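Local coordinates for protein restriction endonuclease (Mycobacterium sp., PDB 4F0Q) that cleaves DNA as a tetrameric restriction endonuclease that depends on cytosine methylation, with a magnesium ion bound in its nuclease part, at residues Arg113-His118 against Phe201-Leu206; Asn99-Glu104 against Val190-Pro195; Ala66-Pro71 against Lys130-Leu135. All blocks are in the same frame, centred on the assembly; numbering follows the deposited sequence.

Interaction 1 (Arg113-His118 against Phe201-Leu206); sequences RYFGDH and FPNLSL
Two antiparallel strands of the large mixed sheet in the N-terminal part of the chain pair here: Tyr114 and Leu206 form a hydrogen-bonded pair, Phe115 and Ser205 the non-hydrogen-bonded pair beside it. Tyr114 N reaches Leu206 O at 2.9 Å, nearly straight (168° at the hydrogen) and in the carbonyl plane, while Leu206 N returns the bond to Tyr114 O. A third bond, Gly116 N to Leu204 O, carries the pairing just past the end of strand 113-115.

On the face bearing Phe115, the ring presents CE2 to Ser205 OG at 3.6 Å. Arg113 enters from beside it: its chain bends at chi2 and chi3, which lays CD 3.3 Å from Ser205 OG and leaves the guanidinium to salt bridges with Asp207 and Glu314.

Beyond the pairing, the chain turns and His118 returns to the partner strand. With CG anti to the backbone N (chi1 -165°), its imidazole lies with one face over Pro202 O, which is 3.0 Å from His118 CD2, while NE2 approaches the proline ring at CG. Phe201 slides past in the opposite sense, its CE2 3.2 Å from His118 O. Asn203 OD1 takes a weak bond from His118 N, and Asn203 ND2 lies close to Gln192 OE1.

Asp117 bonds Gly131 N and Asn132 N at the start of helix 130-142, against which Leu204 and Leu206 also pack; strand 175-193 flanks strand 200-210 on its other side.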
ATOM      1  N   ARG A 113      -6.572  -6.034  22.134  1.00 15.94           N
ATOM      2  CA  ARG A 113      -7.970  -5.664  21.960  1.00 16.77           C
ATOM      3  C   ARG A 113      -8.771  -6.170  23.150  1.00 17.41           C
ATOM      4  O   ARG A 113      -8.896  -7.378  23.353  1.00 19.38           O
ATOM      5  CB  ARG A 113      -8.522  -6.261  20.665  1.00 20.21           C
ATOM      6  CG  ARG A 113      -9.999  -5.986  20.427  1.00 23.64           C
ATOM      7  CD  ARG A 113     -10.256  -4.512  20.156  1.00 23.01           C
ATOM      8  NE  ARG A 113      -9.470  -4.019  19.028  1.00 37.27           N
ATOM      9  CZ  ARG A 113      -9.832  -4.136  17.754  1.00 37.46           C
ATOM     10  NH1 ARG A 113     -10.972  -4.733  17.437  1.00 37.06           N
ATOM     11  NH2 ARG A 113      -9.051  -3.656  16.795  1.00 38.59           N
ATOM     12  N   TYR A 114      -9.308  -5.245  23.942  1.00 18.41           N
ATOM     13  CA  TYR A 114     -10.006  -5.620  25.168  1.00 16.69           C
ATOM     14  C   TYR A 114     -11.444  -5.111  25.208  1.00 14.77           C
ATOM     15  O   TYR A 114     -11.703  -3.937  24.956  1.00 14.60           O
ATOM     16  CB  TYR A 114      -9.235  -5.126  26.394  1.00 15.41           C
ATOM     17  CG  TYR A 114      -9.876  -5.512  27.706  1.00 14.50           C
ATOM     18  CD1 TYR A 114      -9.781  -6.809  28.189  1.00 15.34           C
ATOM     19  CD2 TYR A 114     -10.576  -4.579  28.461  1.00 16.09           C
ATOM     20  CE1 TYR A 114     -10.367  -7.170  29.385  1.00 17.01           C
ATOM     21  CE2 TYR A 114     -11.165  -4.931  29.659  1.00 16.87           C
ATOM     22  CZ  TYR A 114     -11.056  -6.228  30.117  1.00 13.96           C
ATOM     23  OH  TYR A 114     -11.639  -6.586  31.310  1.00 19.77           O
ATOM     24  N   PHE A 115     -12.373  -6.001  25.539  1.00 13.46           N
ATOM     25  CA  PHE A 115     -13.787  -5.648  25.603  1.00 12.96           C
ATOM     26  C   PHE A 115     -14.241  -5.394  27.037  1.00 14.74           C
ATOM     27  O   PHE A 115     -13.766  -6.038  27.973  1.00 16.24           O
ATOM     28  CB  PHE A 115     -14.641  -6.740  24.959  1.00 13.45           C
ATOM     29  CG  PHE A 115     -14.400  -6.903  23.486  1.00 15.45           C
ATOM     30  CD1 PHE A 115     -13.406  -7.750  23.022  1.00 15.11           C
ATOM     31  CD2 PHE A 115     -15.162  -6.204  22.566  1.00 13.19           C
ATOM     32  CE1 PHE A 115     -13.182  -7.900  21.667  1.00 15.86           C
ATOM     33  CE2 PHE A 115     -14.943  -6.349  21.210  1.00 14.61           C
ATOM     34  CZ  PHE A 115     -13.951  -7.198  20.759  1.00 16.88           C
ATOM     35  N   GLY A 116     -15.171  -4.457  27.198  1.00 14.62           N
ATOM     36  CA  GLY A 116     -15.629  -4.040  28.511  1.00 17.17           C
ATOM     37  C   GLY A 116     -16.445  -5.067  29.277  1.00 19.76           C
ATOM     38  O   GLY A 116     -16.491  -6.242  28.911  1.00 18.80           O
ATOM     39  N   ASP A 117     -17.099  -4.617  30.344  1.00 19.57           N
ATOM     40  CA  ASP A 117     -17.839  -5.516  31.223  1.00 18.90           C
ATOM     41  C   ASP A 117     -19.352  -5.336  31.122  1.00 17.82           C
ATOM     42  O   ASP A 117     -20.093  -5.759  32.011  1.00 23.94           O
ATOM     43  CB  ASP A 117     -17.392  -5.335  32.677  1.00 18.41           C
ATOM     44  CG  ASP A 117     -17.844  -4.013  33.267  1.00 19.05           C
ATOM     45  OD1 ASP A 117     -17.900  -3.012  32.521  1.00 23.24           O
ATOM     46  OD2 ASP A 117     -18.148  -3.975  34.478  1.00 20.66           O
ATOM     47  N   HIS A 118     -19.810  -4.706  30.046  1.00 17.67           N
ATOM     48  CA  HIS A 118     -21.241  -4.553  29.814  1.00 19.14           C
ATOM     49  C   HIS A 118     -21.857  -5.924  29.557  1.00 19.68           C
ATOM     50  O   HIS A 118     -21.298  -6.736  28.819  1.00 20.46           O
ATOM     51  CB  HIS A 118     -21.499  -3.621  28.630  1.00 19.55           C
ATOM     52  CG  HIS A 118     -22.909  -3.121  28.546  1.00 15.98           C
ATOM     53  ND1 HIS A 118     -23.264  -1.838  28.901  1.00 19.17           N
ATOM     54  CD2 HIS A 118     -24.050  -3.731  28.150  1.00 16.13           C
ATOM     55  CE1 HIS A 118     -24.563  -1.677  28.723  1.00 19.41           C
ATOM     56  NE2 HIS A 118     -25.064  -2.812  28.267  1.00 16.64           N
ATOM     57  N   PHE A 201     -26.229  -6.719  22.812  1.00 20.05           N
ATOM     58  CA  PHE A 201     -26.002  -5.643  23.771  1.00 15.59           C
ATOM     59  C   PHE A 201     -24.828  -4.748  23.383  1.00 14.87           C
ATOM     60  O   PHE A 201     -23.855  -5.216  22.797  1.00 15.46           O
ATOM     61  CB  PHE A 201     -25.770  -6.226  25.170  1.00 19.72           C
ATOM     62  CG  PHE A 201     -24.564  -7.120  25.266  1.00 17.19           C
ATOM     63  CD1 PHE A 201     -24.647  -8.459  24.923  1.00 13.47           C
ATOM     64  CD2 PHE A 201     -23.349  -6.621  25.709  1.00 17.15           C
ATOM     65  CE1 PHE A 201     -23.541  -9.281  25.011  1.00 16.19           C
ATOM     66  CE2 PHE A 201     -22.239  -7.440  25.799  1.00 15.60           C
ATOM     67  CZ  PHE A 201     -22.335  -8.771  25.450  1.00 14.23           C
ATOM     68  N   PRO A 202     -24.919  -3.451  23.716  1.00 15.94           N
ATOM     69  CA  PRO A 202     -23.809  -2.522  23.482  1.00 14.88           C
ATOM     70  C   PRO A 202     -22.645  -2.819  24.418  1.00 15.49           C
ATOM     71  O   PRO A 202     -22.830  -3.496  25.427  1.00 19.96           O
ATOM     72  CB  PRO A 202     -24.418  -1.160  23.821  1.00 15.96           C
ATOM     73  CG  PRO A 202     -25.506  -1.469  24.786  1.00 15.09           C
ATOM     74  CD  PRO A 202     -26.078  -2.777  24.327  1.00 20.55           C
ATOM     75  N   ASN A 203     -21.464  -2.313  24.079  1.00 18.26           N
ATOM     76  CA  ASN A 203     -20.259  -2.550  24.862  1.00 15.42           C
ATOM     77  C   ASN A 203     -19.133  -1.645  24.376  1.00 15.02           C
ATOM     78  O   ASN A 203     -19.250  -0.995  23.334  1.00 13.34           O
ATOM     79  CB  ASN A 203     -19.835  -4.020  24.764  1.00 12.19           C
ATOM     80  CG  ASN A 203     -18.864  -4.425  25.859  1.00 12.77           C
ATOM     81  OD1 ASN A 203     -18.803  -3.798  26.917  1.00 11.48           O
ATOM     82  ND2 ASN A 203     -18.096  -5.477  25.608  1.00 17.81           N
ATOM     83  N   LEU A 204     -18.043  -1.605  25.135  1.00 17.18           N
ATOM     84  CA  LEU A 204     -16.887  -0.801  24.769  1.00 15.22           C
ATOM     85  C   LEU A 204     -15.738  -1.684  24.296  1.00 15.64           C
ATOM     86  O   LEU A 204     -15.348  -2.630  24.978  1.00 17.33           O
ATOM     87  CB  LEU A 204     -16.438   0.060  25.950  1.00 15.94           C
ATOM     88  CG  LEU A 204     -17.495   0.988  26.553  1.00 14.31           C
ATOM     89  CD1 LEU A 204     -16.896   1.814  27.679  1.00 16.18           C
ATOM     90  CD2 LEU A 204     -18.097   1.889  25.487  1.00 13.85           C
ATOM     91  N   SER A 205     -15.210  -1.371  23.117  1.00 15.88           N
ATOM     92  CA  SER A 205     -14.061  -2.079  22.569  1.00 14.36           C
ATOM     93  C   SER A 205     -12.838  -1.171  22.609  1.00 16.00           C
ATOM     94  O   SER A 205     -12.882  -0.036  22.134  1.00 17.90           O
ATOM     95  CB  SER A 205     -14.343  -2.529  21.134  1.00 19.40           C
ATOM     96  OG  SER A 205     -13.255  -3.267  20.606  1.00 23.83           O
ATOM     97  N   LEU A 206     -11.749  -1.672  23.180  1.00 15.29           N
ATOM     98  CA  LEU A 206     -10.567  -0.851  23.414  1.00 16.50           C
ATOM     99  C   LEU A 206      -9.310  -1.380  22.726  1.00 15.84           C
ATOM    100  O   LEU A 206      -8.957  -2.554  22.861  1.00 16.89           O
ATOM    101  CB  LEU A 206     -10.303  -0.699  24.919  1.00 18.26           C
ATOM    102  CG  LEU A 206     -11.183   0.248  25.745  1.00 15.83           C
ATOM    103  CD1 LEU A 206     -12.576  -0.319  25.979  1.00 14.85           C
ATOM    104  CD2 LEU A 206     -10.511   0.575  27.071  1.00 14.55           C
TER

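Interaction 2 (Asn99-Glu104 against Val190-Pro195); sequences NPWHDE and VVQRDP
Trp101 reaches from the loop before strand 104-106 to the strand end 190-193, and its indole lies along Gln192. At its root, CB lies 3.4 Å from Gln192 NE2, so the amide is met before the ring begins. CG, CD1 and CD2 follow beneath the aliphatic part of the glutamine: Gln192 CG stands 3.7 Å from the centroid of the five-membered ring and 14° off its normal, a CH-pi contact over the face. Ring and amide planes are only 12° apart, and the two side chains run past each other in opposite directions. Farther out, NE1 comes within 4.1 Å of Val190 CG2, CZ2 approaches Val191 O, and CZ3 at the far rim lies 3.4 Å from Arg193 N. Pro100 CB packs on the opposite face, leaving the indole sandwiched between its own loop and the strand.

The torsion chi1 of -66° turns CG anti to the carbonyl carbon and brings the ring over the strand. The polar links between the segments run through water. One molecule donates to Asn99 OD1 and to Arg193 O, with a weak bond from Gln192 NE2; a second holds the amide more firmly, accepting from the same NE2 at 2.7 Å, and donates weakly to Trp101 O. Gln192 OE1 lies beside Asn203 ND2, unusually close for a hydrogen bond.

Phe115 meets the indole with its ring plane at about 90°, and helix 411-425 also touches it. This is a loop tryptophan laid flat on a sheet strand, joining the N-terminal sheet to a helix of the C-terminal part.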
ATOM      1  N   ASN A  99     -16.950 -17.200  21.912  1.00 35.92           N
ATOM      2  CA  ASN A  99     -17.363 -15.804  21.845  1.00 27.66           C
ATOM      3  C   ASN A  99     -16.505 -15.018  20.860  1.00 26.56           C
ATOM      4  O   ASN A  99     -15.303 -14.854  21.073  1.00 26.87           O
ATOM      5  CB  ASN A  99     -17.300 -15.161  23.233  1.00 21.63           C
ATOM      6  CG  ASN A  99     -17.756 -13.711  23.229  1.00 25.46           C
ATOM      7  OD1 ASN A  99     -18.501 -13.283  22.348  1.00 24.26           O
ATOM      8  ND2 ASN A  99     -17.310 -12.950  24.223  1.00 20.03           N
ATOM      9  N   PRO A 100     -17.123 -14.530  19.774  1.00 24.40           N
ATOM     10  CA  PRO A 100     -16.427 -13.779  18.722  1.00 20.57           C
ATOM     11  C   PRO A 100     -15.813 -12.481  19.237  1.00 19.53           C
ATOM     12  O   PRO A 100     -14.921 -11.926  18.595  1.00 22.47           O
ATOM     13  CB  PRO A 100     -17.544 -13.465  17.719  1.00 25.28           C
ATOM     14  CG  PRO A 100     -18.589 -14.498  17.975  1.00 26.51           C
ATOM     15  CD  PRO A 100     -18.544 -14.737  19.451  1.00 24.81           C
ATOM     16  N   TRP A 101     -16.288 -12.002  20.382  1.00 18.80           N
ATOM     17  CA  TRP A 101     -15.766 -10.774  20.969  1.00 17.78           C
ATOM     18  C   TRP A 101     -14.914 -11.058  22.201  1.00 15.99           C
ATOM     19  O   TRP A 101     -15.062 -10.410  23.236  1.00 20.17           O
ATOM     20  CB  TRP A 101     -16.906  -9.813  21.309  1.00 14.70           C
ATOM     21  CG  TRP A 101     -17.623  -9.301  20.099  1.00 16.99           C
ATOM     22  CD1 TRP A 101     -17.327  -8.175  19.388  1.00 18.90           C
ATOM     23  CD2 TRP A 101     -18.752  -9.900  19.451  1.00 16.55           C
ATOM     24  NE1 TRP A 101     -18.202  -8.035  18.339  1.00 19.66           N
ATOM     25  CE2 TRP A 101     -19.088  -9.080  18.356  1.00 16.50           C
ATOM     26  CE3 TRP A 101     -19.512 -11.048  19.692  1.00 18.79           C
ATOM     27  CZ2 TRP A 101     -20.150  -9.372  17.503  1.00 17.43           C
ATOM     28  CZ3 TRP A 101     -20.566 -11.336  18.844  1.00 18.01           C
ATOM     29  CH2 TRP A 101     -20.875 -10.502  17.764  1.00 16.92           C
ATOM     30  N   HIS A 102     -14.022 -12.035  22.079  1.00 18.25           N
ATOM     31  CA  HIS A 102     -13.083 -12.351  23.145  1.00 16.90           C
ATOM     32  C   HIS A 102     -11.885 -11.416  23.055  1.00 19.00           C
ATOM     33  O   HIS A 102     -11.631 -10.824  22.007  1.00 19.31           O
ATOM     34  CB  HIS A 102     -12.623 -13.805  23.034  1.00 16.99           C
ATOM     35  CG  HIS A 102     -11.878 -14.105  21.771  1.00 22.84           C
ATOM     36  ND1 HIS A 102     -12.509 -14.490  20.607  1.00 21.64           N
ATOM     37  CD2 HIS A 102     -10.554 -14.077  21.489  1.00 19.63           C
ATOM     38  CE1 HIS A 102     -11.606 -14.687  19.663  1.00 20.65           C
ATOM     39  NE2 HIS A 102     -10.412 -14.443  20.172  1.00 21.42           N
ATOM     40  N   ASP A 103     -11.153 -11.283  24.158  1.00 20.10           N
ATOM     41  CA  ASP A 103      -9.974 -10.425  24.187  1.00 20.63           C
ATOM     42  C   ASP A 103      -8.888 -10.966  23.265  1.00 17.32           C
ATOM     43  O   ASP A 103      -8.578 -12.158  23.288  1.00 19.08           O
ATOM     44  CB  ASP A 103      -9.436 -10.296  25.612  1.00 18.36           C
ATOM     45  CG  ASP A 103     -10.469  -9.749  26.577  1.00 20.46           C
ATOM     46  OD1 ASP A 103     -11.390  -9.037  26.123  1.00 22.25           O
ATOM     47  OD2 ASP A 103     -10.359 -10.029  27.789  1.00 23.36           O
ATOM     48  N   GLU A 104      -8.316 -10.087  22.449  1.00 20.37           N
ATOM     49  CA  GLU A 104      -7.263 -10.486  21.522  1.00 18.53           C
ATOM     50  C   GLU A 104      -5.902  -9.984  21.993  1.00 19.01           C
ATOM     51  O   GLU A 104      -5.655  -8.781  22.039  1.00 21.27           O
ATOM     52  CB  GLU A 104      -7.566  -9.980  20.118  1.00 15.33           C
ATOM     53  N   VAL A 190     -19.360  -0.680  20.434  1.00 17.43           N
ATOM     54  CA  VAL A 190     -19.525  -1.928  19.700  1.00 15.65           C
ATOM     55  C   VAL A 190     -20.821  -2.616  20.124  1.00 14.04           C
ATOM     56  O   VAL A 190     -21.333  -2.364  21.210  1.00 15.61           O
ATOM     57  CB  VAL A 190     -18.317  -2.872  19.915  1.00 17.36           C
ATOM     58  CG1 VAL A 190     -18.367  -3.506  21.298  1.00 14.77           C
ATOM     59  CG2 VAL A 190     -18.262  -3.941  18.831  1.00 21.83           C
ATOM     60  N   VAL A 191     -21.366  -3.457  19.255  1.00 19.70           N
ATOM     61  CA  VAL A 191     -22.532  -4.258  19.608  1.00 15.74           C
ATOM     62  C   VAL A 191     -22.183  -5.737  19.523  1.00 15.05           C
ATOM     63  O   VAL A 191     -21.703  -6.215  18.496  1.00 19.15           O
ATOM     64  CB  VAL A 191     -23.744  -3.951  18.707  1.00 13.26           C
ATOM     65  CG1 VAL A 191     -24.896  -4.887  19.034  1.00 11.07           C
ATOM     66  CG2 VAL A 191     -24.172  -2.502  18.872  1.00 12.90           C
ATOM     67  N   GLN A 192     -22.418  -6.457  20.615  1.00 13.69           N
ATOM     68  CA  GLN A 192     -22.075  -7.868  20.689  1.00 14.93           C
ATOM     69  C   GLN A 192     -23.321  -8.734  20.809  1.00 17.36           C
ATOM     70  O   GLN A 192     -24.408  -8.241  21.108  1.00 15.75           O
ATOM     71  CB  GLN A 192     -21.150  -8.129  21.878  1.00 13.45           C
ATOM     72  CG  GLN A 192     -19.929  -7.232  21.920  1.00 15.75           C
ATOM     73  CD  GLN A 192     -19.018  -7.545  23.088  1.00 16.45           C
ATOM     74  OE1 GLN A 192     -18.219  -6.710  23.508  1.00 25.39           O
ATOM     75  NE2 GLN A 192     -19.132  -8.756  23.617  1.00 19.17           N
ATOM     76  N   ARG A 193     -23.148 -10.031  20.573  1.00 17.96           N
ATOM     77  CA  ARG A 193     -24.239 -10.988  20.682  1.00 17.75           C
ATOM     78  C   ARG A 193     -23.786 -12.224  21.452  1.00 19.05           C
ATOM     79  O   ARG A 193     -22.724 -12.780  21.176  1.00 21.42           O
ATOM     80  CB  ARG A 193     -24.735 -11.393  19.291  1.00 15.49           C
ATOM     81  CG  ARG A 193     -25.915 -12.350  19.310  1.00 17.37           C
ATOM     82  CD  ARG A 193     -26.320 -12.771  17.906  1.00 15.50           C
ATOM     83  NE  ARG A 193     -27.467 -13.674  17.922  1.00 18.54           N
ATOM     84  CZ  ARG A 193     -27.376 -14.995  18.048  1.00 19.47           C
ATOM     85  NH1 ARG A 193     -26.188 -15.572  18.168  1.00 16.00           N
ATOM     86  NH2 ARG A 193     -28.474 -15.740  18.054  1.00 20.83           N
ATOM     87  N   ASP A 194     -24.589 -12.641  22.425  1.00 18.68           N
ATOM     88  CA  ASP A 194     -24.317 -13.864  23.169  1.00 19.97           C
ATOM     89  C   ASP A 194     -24.839 -15.047  22.363  1.00 22.64           C
ATOM     90  O   ASP A 194     -26.047 -15.191  22.181  1.00 22.02           O
ATOM     91  CB  ASP A 194     -24.993 -13.815  24.542  1.00 21.68           C
ATOM     92  CG  ASP A 194     -24.470 -14.879  25.497  1.00 21.40           C
ATOM     93  OD1 ASP A 194     -23.985 -15.931  25.032  1.00 25.28           O
ATOM     94  OD2 ASP A 194     -24.548 -14.660  26.724  1.00 30.38           O
ATOM     95  N   PRO A 195     -23.927 -15.902  21.876  1.00 20.57           N
ATOM     96  CA  PRO A 195     -24.298 -17.030  21.013  1.00 21.01           C
ATOM     97  C   PRO A 195     -25.136 -18.090  21.728  1.00 25.91           C
ATOM     98  O   PRO A 195     -25.804 -18.882  21.064  1.00 31.48           O
ATOM     99  CB  PRO A 195     -22.943 -17.615  20.604  1.00 20.40           C
ATOM    100  CG  PRO A 195     -22.019 -17.222  21.702  1.00 28.32           C
ATOM    101  CD  PRO A 195     -22.478 -15.863  22.142  1.00 19.53           C
TER
HETATM  102  O   HOH W   1     -20.546 -11.781  23.197  1.00 19.19           O
HETATM  103  O   HOH W   2     -17.284  -9.219  25.563  1.00 20.74           O

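Interaction 3 (Ala66-Pro71 against Lys130-Leu135); sequences AGINAP and KGNRLL
Ile68 points from strand 67-69 toward the first turn of helix 130-142, and its two branches divide the work. The longer one, ending in CD1, runs into the helix, where it meets Gly131 CA at 3.6 Å and Leu135 CD1 at the same distance. The shorter, CG2, turns along the helix to Leu134 CD1, 4.2 Å away, and also lies near Gly131 CA. Ile68 CG1 lies anti to the carbonyl carbon (chi1 -55°) and CG2 anti to the backbone N, so both branches come to the glycine from the strand side, CD1 nearer and CG2 toward Leu134.

The strand and helix segments are inclined at 60°, with axes 8.0 Å apart at closest approach. Gly131 has no side chain, and Ile68 CD1 rests directly on its CA. The backbones draw together at this place, with Ile68 CA 5.2 Å from Gly131 CA.

This is a helix packed across a strand of the mixed sheet in the region related to the PUA clan. Strand 67-69 is joined to strand 85-89 by backbone bonds of Gly67 and Asn69, while Asp117 bonds the amides of Gly131 and Asn132 in the helix's first turn.

Farther along both segments, Ala70 CB faces the helix and touches Leu134 CD1 at 3.7 Å, so that one leucine methyl serves both Ala70 and Ile68. Leu135 starts off beside the strand, and its CD1 methyl comes in against Ile68 CD1, the two side chains lying at a slant. The same leucine also packs on Leu206 of strand 200-210, linking the apolar cluster to the sheet.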
ATOM      1  N   ALA A  66     -12.301 -11.148  38.363  1.00 30.74           N
ATOM      2  CA  ALA A  66     -12.565 -11.281  36.938  1.00 29.13           C
ATOM      3  C   ALA A  66     -12.911  -9.925  36.332  1.00 27.25           C
ATOM      4  O   ALA A  66     -13.804  -9.228  36.814  1.00 28.38           O
ATOM      5  CB  ALA A  66     -13.688 -12.278  36.694  1.00 27.40           C
ATOM      6  N   GLY A  67     -12.190  -9.549  35.282  1.00 27.69           N
ATOM      7  CA  GLY A  67     -12.490  -8.330  34.557  1.00 23.36           C
ATOM      8  C   GLY A  67     -11.645  -7.133  34.940  1.00 17.98           C
ATOM      9  O   GLY A  67     -10.418  -7.207  34.987  1.00 16.89           O
ATOM     10  N   ILE A  68     -12.316  -6.019  35.217  1.00 17.64           N
ATOM     11  CA  ILE A  68     -11.649  -4.749  35.467  1.00 21.16           C
ATOM     12  C   ILE A  68     -11.637  -4.399  36.952  1.00 16.32           C
ATOM     13  O   ILE A  68     -12.679  -4.383  37.606  1.00 16.85           O
ATOM     14  CB  ILE A  68     -12.325  -3.618  34.674  1.00 18.07           C
ATOM     15  CG1 ILE A  68     -12.373  -3.982  33.188  1.00 17.70           C
ATOM     16  CG2 ILE A  68     -11.599  -2.298  34.892  1.00 17.88           C
ATOM     17  CD1 ILE A  68     -13.622  -3.517  32.477  1.00 14.81           C
ATOM     18  N   ASN A  69     -10.447  -4.115  37.472  1.00 18.84           N
ATOM     19  CA  ASN A  69     -10.265  -3.833  38.891  1.00 19.97           C
ATOM     20  C   ASN A  69      -9.525  -2.521  39.113  1.00 20.93           C
ATOM     21  O   ASN A  69      -8.698  -2.118  38.298  1.00 23.14           O
ATOM     22  CB  ASN A  69      -9.487  -4.966  39.562  1.00 21.20           C
ATOM     23  CG  ASN A  69     -10.071  -6.331  39.265  1.00 18.23           C
ATOM     24  OD1 ASN A  69     -10.865  -6.860  40.041  1.00 22.82           O
ATOM     25  ND2 ASN A  69      -9.675  -6.913  38.138  1.00 17.68           N
ATOM     26  N   ALA A  70      -9.818  -1.862  40.229  1.00 23.85           N
ATOM     27  CA  ALA A  70      -9.138  -0.620  40.581  1.00 23.24           C
ATOM     28  C   ALA A  70      -9.232  -0.339  42.076  1.00 25.30           C
ATOM     29  O   ALA A  70     -10.322  -0.354  42.647  1.00 26.43           O
ATOM     30  CB  ALA A  70      -9.703   0.544  39.781  1.00 22.28           C
ATOM     31  N   PRO A  71      -8.079  -0.091  42.717  1.00 27.07           N
ATOM     32  CA  PRO A  71      -8.031   0.262  44.139  1.00 31.32           C
ATOM     33  C   PRO A  71      -8.698   1.608  44.396  1.00 33.03           C
ATOM     34  O   PRO A  71      -8.953   2.355  43.449  1.00 32.44           O
ATOM     35  CB  PRO A  71      -6.527   0.365  44.422  1.00 27.11           C
ATOM     36  CG  PRO A  71      -5.877  -0.441  43.348  1.00 24.93           C
ATOM     37  CD  PRO A  71      -6.732  -0.245  42.141  1.00 27.22           C
ATOM     38  N   LYS A 130     -19.557  -0.840  36.349  1.00 22.36           N
ATOM     39  CA  LYS A 130     -18.381  -0.345  37.061  1.00 24.69           C
ATOM     40  C   LYS A 130     -17.146  -0.303  36.166  1.00 21.04           C
ATOM     41  O   LYS A 130     -16.491   0.737  36.032  1.00 27.56           O
ATOM     42  CB  LYS A 130     -18.087  -1.228  38.277  1.00 26.98           C
ATOM     43  CG  LYS A 130     -19.269  -1.449  39.205  1.00 31.65           C
ATOM     44  CD  LYS A 130     -18.903  -2.408  40.329  1.00 29.26           C
ATOM     45  CE  LYS A 130     -20.084  -2.660  41.254  1.00 42.58           C
ATOM     46  NZ  LYS A 130     -19.726  -3.575  42.376  1.00 41.09           N
ATOM     47  N   GLY A 131     -16.839  -1.447  35.562  1.00 22.85           N
ATOM     48  CA  GLY A 131     -15.661  -1.600  34.730  1.00 15.94           C
ATOM     49  C   GLY A 131     -15.574  -0.592  33.603  1.00 15.94           C
ATOM     50  O   GLY A 131     -14.548   0.063  33.435  1.00 16.88           O
ATOM     51  N   ASN A 132     -16.651  -0.468  32.833  1.00 21.60           N
ATOM     52  CA  ASN A 132     -16.697   0.484  31.726  1.00 20.36           C
ATOM     53  C   ASN A 132     -16.592   1.933  32.189  1.00 17.23           C
ATOM     54  O   ASN A 132     -16.049   2.779  31.479  1.00 16.48           O
ATOM     55  CB  ASN A 132     -17.963   0.284  30.892  1.00 19.27           C
ATOM     56  CG  ASN A 132     -17.873  -0.922  29.984  1.00 16.12           C
ATOM     57  OD1 ASN A 132     -16.953  -1.727  30.100  1.00 17.00           O
ATOM     58  ND2 ASN A 132     -18.831  -1.056  29.074  1.00 15.17           N
ATOM     59  N   ARG A 133     -17.115   2.213  33.379  1.00 18.13           N
ATOM     60  CA  ARG A 133     -17.001   3.543  33.961  1.00 19.68           C
ATOM     61  C   ARG A 133     -15.543   3.841  34.297  1.00 15.04           C
ATOM     62  O   ARG A 133     -15.052   4.946  34.052  1.00 14.94           O
ATOM     63  CB  ARG A 133     -17.880   3.672  35.208  1.00 18.74           C
ATOM     64  CG  ARG A 133     -17.791   5.030  35.886  1.00 19.19           C
ATOM     65  CD  ARG A 133     -18.812   5.180  37.006  1.00 25.98           C
ATOM     66  NE  ARG A 133     -20.174   5.337  36.503  1.00 29.49           N
ATOM     67  CZ  ARG A 133     -21.082   4.367  36.479  1.00 23.14           C
ATOM     68  NH1 ARG A 133     -20.777   3.159  36.933  1.00 28.51           N
ATOM     69  NH2 ARG A 133     -22.297   4.606  36.005  1.00 21.65           N
ATOM     70  N   LEU A 134     -14.853   2.848  34.851  1.00 14.25           N
ATOM     71  CA  LEU A 134     -13.427   2.983  35.135  1.00 14.94           C
ATOM     72  C   LEU A 134     -12.623   3.166  33.849  1.00 13.70           C
ATOM     73  O   LEU A 134     -11.679   3.956  33.800  1.00 14.07           O
ATOM     74  CB  LEU A 134     -12.912   1.766  35.906  1.00 15.14           C
ATOM     75  CG  LEU A 134     -13.440   1.568  37.327  1.00 16.60           C
ATOM     76  CD1 LEU A 134     -12.927   0.260  37.906  1.00 19.01           C
ATOM     77  CD2 LEU A 134     -13.047   2.738  38.215  1.00 17.69           C
ATOM     78  N   LEU A 135     -13.009   2.433  32.809  1.00 16.90           N
ATOM     79  CA  LEU A 135     -12.325   2.502  31.521  1.00 16.43           C
ATOM     80  C   LEU A 135     -12.528   3.848  30.832  1.00 14.28           C
ATOM     81  O   LEU A 135     -11.630   4.343  30.157  1.00 13.38           O
ATOM     82  CB  LEU A 135     -12.775   1.364  30.603  1.00 17.98           C
ATOM     83  CG  LEU A 135     -12.386  -0.058  31.015  1.00 14.21           C
ATOM     84  CD1 LEU A 135     -12.791  -1.054  29.938  1.00 16.28           C
ATOM     85  CD2 LEU A 135     -10.897  -0.152  31.305  1.00 12.19           C
TER

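All three contacts involve strands of one mixed sheet, yet each uses different chemistry. Interaction 1 is the buried one, held by backbone bonds between neighbouring strands; interactions 2 and 3 are partly buried and rest on side chains, an indole with bridging waters in the former and apolar methyls in the latter. Interactions 1 and 2 have centres about 8 Å apart and meet through the backbone bond of Phe201 with Gln192 and Phe115 against Trp101. Interaction 3, centred about 11 Å from interaction 1, is tied to it by Asp117 at the helix start and by Tyr114 against Ile68. Interactions 2 and 3 do not touch, so the strand pair of interaction 1 connects them.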